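Local coordinates for erythrocyte membrane protein 1 (Plasmodium falciparum, PDB 6S8T), which probably serves in host cell-surface receptor binding on infected erythrocytes, the present chain being its DBLbeta domain, which binds ICAM-1, at residues F395-L398 / Q399-T402; R386-Q389 / Q390-F394; N336-S339 / C340-C344. One frame throughout, in Å; residues are numbered along the deposited sequence.

Contact 1 (F395-L398 / Q399-T402)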
loop_
_atom_site.group_PDB
_atom_site.type_symbol
_atom_site.label_atom_id
_atom_site.label_comp_id
_atom_site.label_asym_id
_atom_site.label_seq_id
_atom_site.Cartn_x
_atom_site.Cartn_y
_atom_site.Cartn_z
ATOM N N PHE A 395 8.216 9.856 -11.994
ATOM C CA PHE A 395 7.710 9.984 -13.358
ATOM C C PHE A 395 8.765 10.548 -14.311
ATOM O O PHE A 395 8.776 10.190 -15.493
ATOM C CB PHE A 395 6.457 10.862 -13.375
ATOM C CG PHE A 395 5.177 10.119 -13.085
ATOM C CD1 PHE A 395 5.092 8.747 -13.267
ATOM C CD2 PHE A 395 4.052 10.799 -12.643
ATOM C CE1 PHE A 395 3.910 8.066 -13.011
ATOM C CE2 PHE A 395 2.867 10.125 -12.384
ATOM C CZ PHE A 395 2.797 8.755 -12.569
ATOM N N LYS A 396 9.656 11.421 -13.829
ATOM C CA LYS A 396 10.708 11.949 -14.697
ATOM C C LYS A 396 11.681 10.855 -15.121
ATOM O O LYS A 396 12.077 10.783 -16.289
ATOM C CB LYS A 396 11.465 13.079 -14.000
ATOM C CG LYS A 396 10.859 14.453 -14.193
ATOM C CD LYS A 396 11.773 15.525 -13.623
ATOM C CE LYS A 396 11.400 16.900 -14.148
ATOM N NZ LYS A 396 11.538 16.975 -15.633
ATOM N N GLU A 397 12.084 9.998 -14.182
ATOM C CA GLU A 397 12.968 8.896 -14.534
ATOM C C GLU A 397 12.260 7.873 -15.415
ATOM O O GLU A 397 12.898 7.245 -16.269
ATOM C CB GLU A 397 13.514 8.244 -13.267
ATOM C CG GLU A 397 14.518 9.096 -12.511
ATOM C CD GLU A 397 15.713 9.478 -13.364
ATOM O OE1 GLU A 397 15.723 10.602 -13.909
ATOM O OE2 GLU A 397 16.634 8.647 -13.499
ATOM N N LEU A 398 10.948 7.707 -15.237
ATOM C CA LEU A 398 10.184 6.808 -16.095
ATOM C C LEU A 398 10.099 7.351 -17.519
ATOM O O LEU A 398 10.319 6.617 -18.493
ATOM C CB LEU A 398 8.788 6.605 -15.507
ATOM C CG LEU A 398 7.906 5.488 -16.059
ATOM C CD1 LEU A 398 8.579 4.148 -15.861
ATOM C CD2 LEU A 398 6.549 5.507 -15.372
ATOM N N GLN A 399 9.783 8.641 -17.659
ATOM C CA GLN A 399 9.717 9.263 -18.977
ATOM C C GLN A 399 11.078 9.272 -19.662
ATOM O O GLN A 399 11.154 9.177 -20.894
ATOM C CB GLN A 399 9.165 10.686 -18.844
ATOM C CG GLN A 399 7.690 10.731 -18.435
ATOM C CD GLN A 399 7.302 12.021 -17.734
ATOM O OE1 GLN A 399 8.129 12.910 -17.540
ATOM N NE2 GLN A 399 6.038 12.120 -17.335
ATOM N N LYS A 400 12.156 9.368 -18.885
ATOM C CA LYS A 400 13.498 9.377 -19.456
ATOM C C LYS A 400 13.848 8.028 -20.079
ATOM O O LYS A 400 14.489 7.974 -21.136
ATOM C CB LYS A 400 14.504 9.758 -18.370
ATOM C CG LYS A 400 15.957 9.752 -18.788
ATOM C CD LYS A 400 16.829 10.186 -17.623
ATOM C CE LYS A 400 18.295 10.132 -17.983
ATOM N NZ LYS A 400 19.176 10.596 -16.873
ATOM N N VAL A 401 13.433 6.929 -19.445
ATOM C CA VAL A 401 13.719 5.604 -19.990
ATOM C C VAL A 401 12.861 5.328 -21.219
ATOM O O VAL A 401 13.352 4.816 -22.231
ATOM C CB VAL A 401 13.515 4.522 -18.912
ATOM C CG1 VAL A 401 13.480 3.145 -19.552
ATOM C CG2 VAL A 401 14.614 4.595 -17.860
ATOM N N THR A 402 11.570 5.657 -21.154
ATOM C CA THR A 402 10.652 5.342 -22.241
ATOM C C THR A 402 10.734 6.322 -23.403
ATOM O O THR A 402 10.139 6.055 -24.452
ATOM C CB THR A 402 9.208 5.309 -21.734
ATOM O OG1 THR A 402 8.831 6.614 -21.279
ATOM C CG2 THR A 402 9.063 4.315 -20.593
#

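Contact 2 (R386-Q389 / Q390-F394)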
loop_
_atom_site.group_PDB
_atom_site.type_symbol
_atom_site.label_atom_id
_atom_site.label_comp_id
_atom_site.label_asym_id
_atom_site.label_seq_id
_atom_site.Cartn_x
_atom_site.Cartn_y
_atom_site.Cartn_z
ATOM N N ARG A 386 1.989 16.208 -0.157
ATOM C CA ARG A 386 3.085 15.655 0.632
ATOM C C ARG A 386 4.038 14.831 -0.225
ATOM O O ARG A 386 5.232 14.747 0.085
ATOM C CB ARG A 386 2.525 14.811 1.781
ATOM C CG ARG A 386 3.574 14.216 2.709
ATOM C CD ARG A 386 2.934 13.552 3.921
ATOM N NE ARG A 386 2.194 14.508 4.738
ATOM C CZ ARG A 386 1.457 14.181 5.795
ATOM N NH1 ARG A 386 1.358 12.913 6.174
ATOM N NH2 ARG A 386 0.818 15.121 6.476
ATOM N N ASP A 387 3.541 14.235 -1.310
ATOM C CA ASP A 387 4.338 13.350 -2.151
ATOM C C ASP A 387 4.658 13.956 -3.515
ATOM O O ASP A 387 5.037 13.223 -4.435
ATOM C CB ASP A 387 3.620 12.013 -2.334
ATOM C CG ASP A 387 2.259 12.169 -2.992
ATOM O OD1 ASP A 387 1.603 13.205 -2.754
ATOM O OD2 ASP A 387 1.844 11.259 -3.742
ATOM N N TYR A 388 4.511 15.274 -3.672
ATOM C CA TYR A 388 4.700 15.880 -4.988
ATOM C C TYR A 388 6.094 15.588 -5.535
ATOM O O TYR A 388 6.239 15.086 -6.656
ATOM C CB TYR A 388 4.448 17.386 -4.923
ATOM C CG TYR A 388 4.583 18.064 -6.268
ATOM C CD1 TYR A 388 3.564 17.991 -7.208
ATOM C CD2 TYR A 388 5.734 18.765 -6.602
ATOM C CE1 TYR A 388 3.685 18.599 -8.441
ATOM C CE2 TYR A 388 5.865 19.381 -7.832
ATOM C CZ TYR A 388 4.837 19.294 -8.748
ATOM O OH TYR A 388 4.962 19.903 -9.975
ATOM N N GLN A 389 7.134 15.876 -4.745
ATOM C CA GLN A 389 8.507 15.694 -5.213
ATOM C C GLN A 389 8.798 14.239 -5.559
ATOM O O GLN A 389 9.423 13.954 -6.588
ATOM C CB GLN A 389 9.495 16.191 -4.155
ATOM C CG GLN A 389 9.430 17.683 -3.878
ATOM C CD GLN A 389 9.895 18.514 -5.057
ATOM O OE1 GLN A 389 9.090 19.144 -5.744
ATOM N NE2 GLN A 389 11.200 18.521 -5.297
ATOM N N GLN A 390 8.362 13.302 -4.709
ATOM C CA GLN A 390 8.621 11.890 -4.978
ATOM C C GLN A 390 7.891 11.422 -6.232
ATOM O O GLN A 390 8.424 10.612 -7.000
ATOM C CB GLN A 390 8.223 11.038 -3.766
ATOM C CG GLN A 390 8.541 9.548 -3.921
ATOM C CD GLN A 390 8.221 8.718 -2.672
ATOM O OE1 GLN A 390 7.637 9.213 -1.707
ATOM N NE2 GLN A 390 8.616 7.450 -2.691
ATOM N N MET A 391 6.678 11.930 -6.467
ATOM C CA MET A 391 5.929 11.528 -7.654
ATOM C C MET A 391 6.557 12.088 -8.928
ATOM O O MET A 391 6.683 11.372 -9.928
ATOM C CB MET A 391 4.468 11.974 -7.540
ATOM C CG MET A 391 3.617 11.136 -6.596
ATOM S SD MET A 391 3.417 9.422 -7.137
ATOM C CE MET A 391 2.691 9.629 -8.761
ATOM N N VAL A 392 6.946 13.366 -8.916
ATOM C CA VAL A 392 7.514 13.975 -10.119
ATOM C C VAL A 392 8.859 13.344 -10.456
ATOM O O VAL A 392 9.158 13.077 -11.628
ATOM C CB VAL A 392 7.630 15.501 -9.951
ATOM C CG1 VAL A 392 8.450 16.097 -11.087
ATOM C CG2 VAL A 392 6.248 16.136 -9.909
ATOM N N HIS A 393 9.692 13.091 -9.442
ATOM C CA HIS A 393 10.989 12.474 -9.700
ATOM C C HIS A 393 10.833 11.071 -10.272
ATOM O O HIS A 393 11.557 10.691 -11.198
ATOM C CB HIS A 393 11.826 12.439 -8.425
ATOM C CG HIS A 393 13.214 11.919 -8.637
ATOM N ND1 HIS A 393 13.645 10.712 -8.129
ATOM C CD2 HIS A 393 14.264 12.435 -9.320
ATOM C CE1 HIS A 393 14.903 10.512 -8.480
ATOM N NE2 HIS A 393 15.302 11.541 -9.205
ATOM N N PHE A 394 9.893 10.286 -9.737
ATOM C CA PHE A 394 9.672 8.940 -10.258
ATOM C C PHE A 394 9.190 8.987 -11.704
ATOM O O PHE A 394 9.699 8.257 -12.563
ATOM C CB PHE A 394 8.669 8.197 -9.369
ATOM C CG PHE A 394 8.496 6.746 -9.723
ATOM C CD1 PHE A 394 9.350 5.784 -9.206
ATOM C CD2 PHE A 394 7.469 6.341 -10.558
ATOM C CE1 PHE A 394 9.189 4.446 -9.522
ATOM C CE2 PHE A 394 7.303 5.005 -10.879
ATOM C CZ PHE A 394 8.164 4.057 -10.360
HETATM O O HOH W 1 7.616 14.122 -1.975
#

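Contact 3 (N336-S339 / C340-C344)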
loop_
_atom_site.group_PDB
_atom_site.type_symbol
_atom_site.label_atom_id
_atom_site.label_comp_id
_atom_site.label_asym_id
_atom_site.label_seq_id
_atom_site.Cartn_x
_atom_site.Cartn_y
_atom_site.Cartn_z
ATOM N N ASN A 336 -38.444 -15.195 -11.170
ATOM C CA ASN A 336 -37.096 -15.306 -11.717
ATOM C C ASN A 336 -36.683 -14.027 -12.434
ATOM O O ASN A 336 -35.523 -13.607 -12.346
ATOM C CB ASN A 336 -37.002 -16.506 -12.660
ATOM C CG ASN A 336 -37.113 -17.830 -11.930
ATOM O OD1 ASN A 336 -37.556 -17.886 -10.783
ATOM N ND2 ASN A 336 -36.710 -18.907 -12.595
ATOM N N CYS A 337 -37.615 -13.395 -13.152
ATOM C CA CYS A 337 -37.314 -12.111 -13.776
ATOM C C CYS A 337 -37.159 -11.016 -12.729
ATOM O O CYS A 337 -36.290 -10.144 -12.856
ATOM C CB CYS A 337 -38.407 -11.748 -14.783
ATOM S SG CYS A 337 -38.368 -10.034 -15.370
ATOM N N THR A 338 -37.984 -11.050 -11.680
ATOM C CA THR A 338 -37.893 -10.042 -10.630
ATOM C C THR A 338 -36.561 -10.128 -9.897
ATOM O O THR A 338 -35.912 -9.104 -9.648
ATOM C CB THR A 338 -39.058 -10.200 -9.652
ATOM O OG1 THR A 338 -40.296 -10.041 -10.353
ATOM C CG2 THR A 338 -38.975 -9.159 -8.546
ATOM N N SER A 339 -36.130 -11.342 -9.545
ATOM C CA SER A 339 -34.846 -11.492 -8.867
ATOM C C SER A 339 -33.682 -11.138 -9.785
ATOM O O SER A 339 -32.620 -10.724 -9.305
ATOM C CB SER A 339 -34.687 -12.916 -8.334
ATOM O OG SER A 339 -34.663 -13.857 -9.392
ATOM N N CYS A 340 -33.857 -11.292 -11.099
ATOM C CA CYS A 340 -32.796 -10.909 -12.025
ATOM C C CYS A 340 -32.701 -9.394 -12.155
ATOM O O CYS A 340 -31.597 -8.835 -12.154
ATOM C CB CYS A 340 -33.025 -11.560 -13.390
ATOM S SG CYS A 340 -31.939 -10.948 -14.708
ATOM N N GLU A 341 -33.844 -8.709 -12.256
ATOM C CA GLU A 341 -33.819 -7.253 -12.363
ATOM C C GLU A 341 -33.293 -6.614 -11.083
ATOM O O GLU A 341 -32.568 -5.613 -11.135
ATOM C CB GLU A 341 -35.212 -6.724 -12.700
ATOM C CG GLU A 341 -35.635 -6.983 -14.140
ATOM C CD GLU A 341 -37.029 -6.466 -14.447
ATOM O OE1 GLU A 341 -37.874 -6.446 -13.526
ATOM O OE2 GLU A 341 -37.278 -6.075 -15.608
ATOM N N GLN A 342 -33.641 -7.178 -9.924
ATOM C CA GLN A 342 -33.095 -6.667 -8.671
ATOM C C GLN A 342 -31.597 -6.921 -8.568
ATOM O O GLN A 342 -30.873 -6.115 -7.973
ATOM C CB GLN A 342 -33.827 -7.292 -7.484
ATOM C CG GLN A 342 -35.284 -6.874 -7.366
ATOM C CD GLN A 342 -35.997 -7.556 -6.214
ATOM O OE1 GLN A 342 -35.496 -8.528 -5.646
ATOM N NE2 GLN A 342 -37.172 -7.047 -5.860
ATOM N N ALA A 343 -31.112 -8.025 -9.141
ATOM C CA ALA A 343 -29.677 -8.282 -9.133
ATOM C C ALA A 343 -28.927 -7.314 -10.040
ATOM O O ALA A 343 -27.795 -6.929 -9.725
ATOM C CB ALA A 343 -29.395 -9.727 -9.546
ATOM N N CYS A 344 -29.535 -6.907 -11.160
ATOM C CA CYS A 344 -28.889 -5.934 -12.038
ATOM C C CYS A 344 -28.815 -4.563 -11.383
ATOM O O CYS A 344 -27.830 -3.835 -11.560
ATOM C CB CYS A 344 -29.632 -5.835 -13.372
ATOM S SG CYS A 344 -29.686 -7.346 -14.359
#

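Contact 1 (F395-L398 / Q399-T402)
The carbonyl oxygen Leu-398 O is met by three groups at the C-terminal end of helix 388-402. Thr-402 N makes the firm bond, 3.1 Å from Leu-398 O with an N-H...O angle of 165°; Val-401 N adds a weak one. The hydroxyl also leans in, with Thr-402 OG1 3.2 Å from Leu-398 O, because a chi1 of 64° sets it between the backbone N and the carbonyl carbon. Thr-402 OG1 also has Asp-404 N, just past the helix, as a weak hydrogen-bonding partner, so threonine suits this last turn.

One turn earlier Gln-399 N donates to Phe-395 O at 2.8 Å, and the glutamine chain then runs out over the same carbonyl: Gln-399 CD is 3.2 Å from Phe-395 O. Its amide continues past the CB of Phe-395 to the neighbouring helix, where NE2 donates to Tyr-369 O. The Phe-395 ring turns away from Gln-399 and makes edge-to-face pairs with Tyr-365 and Tyr-369, a buried place suited to an aromatic.

On the flank beside helix 16-32 Glu-397 runs alongside the exposed Lys-400 in the same direction. The glutamate is bent at chi2 (-58°) whereas the lysine is extended throughout, and Glu-397 OE1 passes 3.9 Å from Lys-400 CD. The charged atoms remain too far apart for a salt bridge, Glu-397 OE1 lying 4.6 Å from Lys-400 NZ; Glu-397 OE2 is hydrogen-bonded to Gln-22 NE2 of helix 16-32.

Lys-396 sends its ammonium to Ala-372 O and Ala-375 O, where helix 335-372 ends. A positive group there would probably be stabilised by the helix dipole. The polar ends of Lys-396, Glu-397 and Gln-399 thus tie the helix to its neighbours, while backbone bonds hold its own last turn, the threonine hydroxyl lying close to the carbonyl.

Contact 2 (R386-Q389 / Q390-F394)
The first turn of helix 388-402 brings Asp-387 and Tyr-388 against Met-391 and Val-392, four residues on. Asp-387 holds the N-cap position, yet its carboxylate makes no capping bond: OD2 forms a salt bridge with Arg-294 instead. Its CG lies between the backbone N and the carbonyl carbon (chi1 60°), which brings the carboxylate alongside the bent methionine chain, and Asp-387 OD2 comes 3.4 Å from Met-391 CG. The flexible thioether side chain can fold past the acid and still pack on Leu-295, Pro-292 and Leu-368.

Tyr-388 and Val-392 cross obliquely. One valine methyl sits over a face of the phenol ring in a CH-pi contact, Val-392 CG2 being 3.8 Å from the ring centroid of Tyr-388 and 17° off the normal. It is displaced toward the hydroxyl-bearing rim, so that CZ of Tyr-388 is its nearest ring atom, 3.6 Å from CG2 of Val-392.

The helical bonds start at once, Met-391 N donating to Asp-387 O at 2.9 Å and Val-392 N to Tyr-388 O. Just before them a water bridges the chain: it accepts from Gln-390 N at 3.0 Å and donates to Arg-386 O at 3.2 Å.

Water thus extends the bonding pattern one step ahead of the helix, and the acid at the N-cap turns to Arg-294 of helix 293-319. Its negative charge, though partly balanced by that arginine, would probably still interact favourably with the positive end of the helix dipole.

Contact 3 (N336-S339 / C340-C344)
Backbone hydrogen bonds join Asn-336 to Cys-340, Cys-337 to Glu-341, Thr-338 to Gln-342 and Ser-339 to Ala-343 in regular helical steps. The shortest runs from Glu-341 N to Cys-337 O, 2.9 Å, whereas Cys-340 N and Ala-343 N approach Asn-336 O and Ser-339 O from above the carbonyl planes, each at 3.1 Å.

Among side-chain hydroxyls, Ser-339 OG lies between the backbone N and the carbonyl carbon (chi1 64°) and so folds back over the preceding turn, bonding to Val-335 O and standing 3.1 Å from Asn-336 O. Thr-338 OG1 bonds to Asp-334 O, which leaves its methyl to face forward: Thr-338 CG2 rests 3.9 Å from Gln-342 NE2, the two side chains running side by side.

A van der Waals contact sets the sulfur of Cys-337 beside a carboxylate, Cys-337 SG lying 3.9 Å from Glu-341 CD.

Covalent links dominate the surroundings. Cys-337 pairs with Cys-468, Cys-340 with Cys-320 and Cys-344 with Cys-466, so three cysteines within about two turns fasten the beginning of helix 335-372 to other parts of the chain. The small Ala-343 touches Leu-316 and Gln-319 of helix 293-319, its size being consistent with close packing there, while the C-terminal tail is bound through Cys-466 and Cys-468.

Contacts 1 and 2 are successive parts of one helix, 388-402, with centres 13 Å apart: contact 2 builds its start and contact 1 its end. Contact 3 belongs to the preceding helix, 335-372, and lies far off, its centre 49 Å from that of contact 1 and 47 Å from that of contact 2, with nearest atoms about 33 Å away in both cases. The relation is indirect, through helix 335-372, whose later turns carry Leu-368 and Ala-372, on which contacts 1 and 2 both pack. One long helix therefore runs from a disulfide-pinned beginning to a far end covered by the shorter helix.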